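Local coordinates for protein peptidoglycan-N-acetylglucosamine deacetylase BC_1974 (Bacillus cereus, PDB 5N1J) that catalyses the metal-dependent deacetylation of N-acetylglucosamine residues in peptidoglycan, releasing acetate, as a member of the polysaccharide deacetylase family, at residues V56-M61 with K91-T96. Residues are numbered along the deposited sequence; the frame is centred on the assembly and turned at random.
With ZN (zinc ion), chain E; EDO (1,2-ethanediol), chain G.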
loop_
_atom_site.group_PDB
_atom_site.type_symbol
_atom_site.label_atom_id
_atom_site.label_comp_id
_atom_site.label_asym_id
_atom_site.label_seq_id
_atom_site.Cartn_x
_atom_site.Cartn_y
_atom_site.Cartn_z
ATOM N N VAL A 56 -11.902 30.604 -18.918
ATOM C CA VAL A 56 -10.456 30.772 -18.769
ATOM C C VAL A 56 -10.039 30.415 -17.348
ATOM O O VAL A 56 -10.482 31.055 -16.394
ATOM C CB VAL A 56 -10.014 32.198 -19.092
ATOM C CG1 VAL A 56 -8.504 32.363 -18.851
ATOM C CG2 VAL A 56 -10.405 32.575 -20.538
ATOM N N GLY A 57 -9.229 29.362 -17.216
ATOM C CA GLY A 57 -8.707 28.924 -15.925
ATOM C C GLY A 57 -7.185 28.885 -15.886
ATOM O O GLY A 57 -6.536 29.334 -16.825
ATOM N N MET A 58 -6.619 28.330 -14.810
ATOM C CA MET A 58 -5.187 28.460 -14.534
ATOM C C MET A 58 -4.426 27.147 -14.742
ATOM O O MET A 58 -4.930 26.083 -14.417
ATOM C CB MET A 58 -4.963 28.948 -13.094
ATOM C CG MET A 58 -5.358 30.413 -12.832
ATOM S SD MET A 58 -7.129 30.645 -12.534
ATOM C CE MET A 58 -7.373 29.577 -11.106
ATOM N N HIS A 59 -3.206 27.250 -15.262
ATOM C CA HIS A 59 -2.358 26.082 -15.525
ATOM C C HIS A 59 -0.946 26.313 -14.948
ATOM O O HIS A 59 0.006 25.664 -15.366
ATOM C CB HIS A 59 -2.302 25.805 -17.031
ATOM C CG HIS A 59 -1.770 24.438 -17.381
ATOM N ND1 HIS A 59 -2.165 23.295 -16.715
ATOM C CD2 HIS A 59 -0.886 24.039 -18.327
ATOM C CE1 HIS A 59 -1.536 22.250 -17.233
ATOM N NE2 HIS A 59 -0.759 22.676 -18.219
ATOM N N SER A 60 -0.856 27.250 -13.997
ATOM C CA SER A 60 0.322 27.575 -13.177
ATOM C C SER A 60 1.204 28.643 -13.825
ATOM O O SER A 60 0.904 29.139 -14.917
ATOM C CB SER A 60 1.167 26.313 -12.845
ATOM O OG SER A 60 2.098 26.042 -13.889
ATOM N N MET A 61 2.269 29.014 -13.121
ATOM C CA MET A 61 3.280 29.956 -13.619
ATOM C C MET A 61 4.487 29.258 -14.262
ATOM O O MET A 61 4.907 29.613 -15.356
ATOM C CB MET A 61 3.784 30.849 -12.479
ATOM C CG MET A 61 2.706 31.661 -11.761
ATOM S SD MET A 61 1.967 32.953 -12.805
ATOM C CE MET A 61 3.436 33.896 -13.234
ATOM N N LYS A 91 -12.464 39.207 -13.295
ATOM C CA LYS A 91 -12.979 38.291 -12.276
ATOM C C LYS A 91 -11.935 37.221 -12.036
ATOM O O LYS A 91 -11.036 37.056 -12.857
ATOM C CB LYS A 91 -14.310 37.667 -12.701
ATOM C CG LYS A 91 -14.245 36.930 -14.030
ATOM C CD LYS A 91 -15.579 36.295 -14.365
ATOM C CE LYS A 91 -15.594 35.744 -15.782
ATOM N NZ LYS A 91 -16.891 35.070 -16.067
ATOM N N SER A 92 -12.046 36.509 -10.914
ATOM C CA SER A 92 -11.039 35.525 -10.529
ATOM C C SER A 92 -11.550 34.099 -10.703
ATOM O O SER A 92 -12.326 33.603 -9.879
ATOM C CB SER A 92 -10.605 35.744 -9.072
ATOM O OG SER A 92 -10.083 37.045 -8.890
ATOM N N PRO A 93 -11.101 33.426 -11.771
ATOM C CA PRO A 93 -11.524 32.049 -12.041
ATOM C C PRO A 93 -11.103 31.099 -10.923
ATOM O O PRO A 93 -10.057 31.296 -10.312
ATOM C CB PRO A 93 -10.796 31.703 -13.346
ATOM C CG PRO A 93 -10.421 33.043 -13.947
ATOM C CD PRO A 93 -10.126 33.906 -12.765
ATOM N N LYS A 94 -11.909 30.079 -10.659
ATOM C CA LYS A 94 -11.580 29.147 -9.586
ATOM C C LYS A 94 -10.982 27.828 -10.082
ATOM O O LYS A 94 -10.315 27.132 -9.309
ATOM C CB LYS A 94 -12.826 28.863 -8.737
ATOM C CG LYS A 94 -13.410 30.103 -8.059
ATOM C CD LYS A 94 -12.323 30.918 -7.344
ATOM C CE LYS A 94 -12.922 32.018 -6.461
ATOM N NZ LYS A 94 -13.517 33.141 -7.244
ATOM N N LEU A 95 -11.190 27.479 -11.351
ATOM C CA LEU A 95 -10.760 26.150 -11.822
ATOM C C LEU A 95 -9.293 26.091 -12.250
ATOM O O LEU A 95 -8.832 26.886 -13.078
ATOM C CB LEU A 95 -11.643 25.676 -12.990
ATOM C CG LEU A 95 -11.417 24.223 -13.453
ATOM C CD1 LEU A 95 -11.770 23.258 -12.346
ATOM C CD2 LEU A 95 -12.228 23.894 -14.696
ATOM N N THR A 96 -8.559 25.125 -11.688
ATOM C CA THR A 96 -7.181 24.879 -12.092
ATOM C C THR A 96 -7.074 23.528 -12.797
ATOM O O THR A 96 -7.904 22.641 -12.597
ATOM C CB THR A 96 -6.206 24.900 -10.884
ATOM O OG1 THR A 96 -6.398 23.722 -10.094
ATOM C CG2 THR A 96 -6.459 26.128 -10.003
HETATM ZN ZN ZN E . 0.558 21.556 -19.408
HETATM C C1 EDO G . -5.537 36.237 -7.202
HETATM O O1 EDO G . -4.193 36.667 -7.072
HETATM C C2 EDO G . -6.472 37.433 -7.233
HETATM O O2 EDO G . -7.329 37.395 -8.356
HETATM O O HOH W 1 1.628 20.352 -20.882
#
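Met58 and Thr96 form a single backbone bridge where the end of strand 55-58 meets strand 95-96 in the NodB-homology deacetylase fold; the touching parts, 56-58 and 93-96, run 49° apart. The hydrogen bond between the two segments, Met58 N to Leu95 O at 3.2 Å, is nearly straight, 166° at the hydrogen. A further backbone hydrogen bond joins Met58 to Arg97, while Thr96 CA makes a CA-H...O contact with Met58 O at 3.5 Å. Gly57 CA makes another to Leu95 O, also at 3.5 Å. Met58 does most of the side-chain work: bends at chi2 (82°) and chi3 fold the thioether back so that its side chain crosses that of Pro93 at about a right angle, with SD 3.9 Å from Pro93 CB. Its methyl CE sits between Pro93 O and Thr96 CG2, and Met78 and Asp81 of helix 74-89 touch the same side chain. Thr96 OG1 is hydrogen-bonded to Tyr74 OH and Lys120 O. Just past the bridge, His59 points away from 91-96 and binds zinc through NE2 alongside Asp10 and His63; Arg97 O accepts a hydrogen bond from ND1, fixing the ring's rotation. At the other end, Pro93 packs CB and CG against the Val56 carbonyl, CB 3.1 Å from Val56 O.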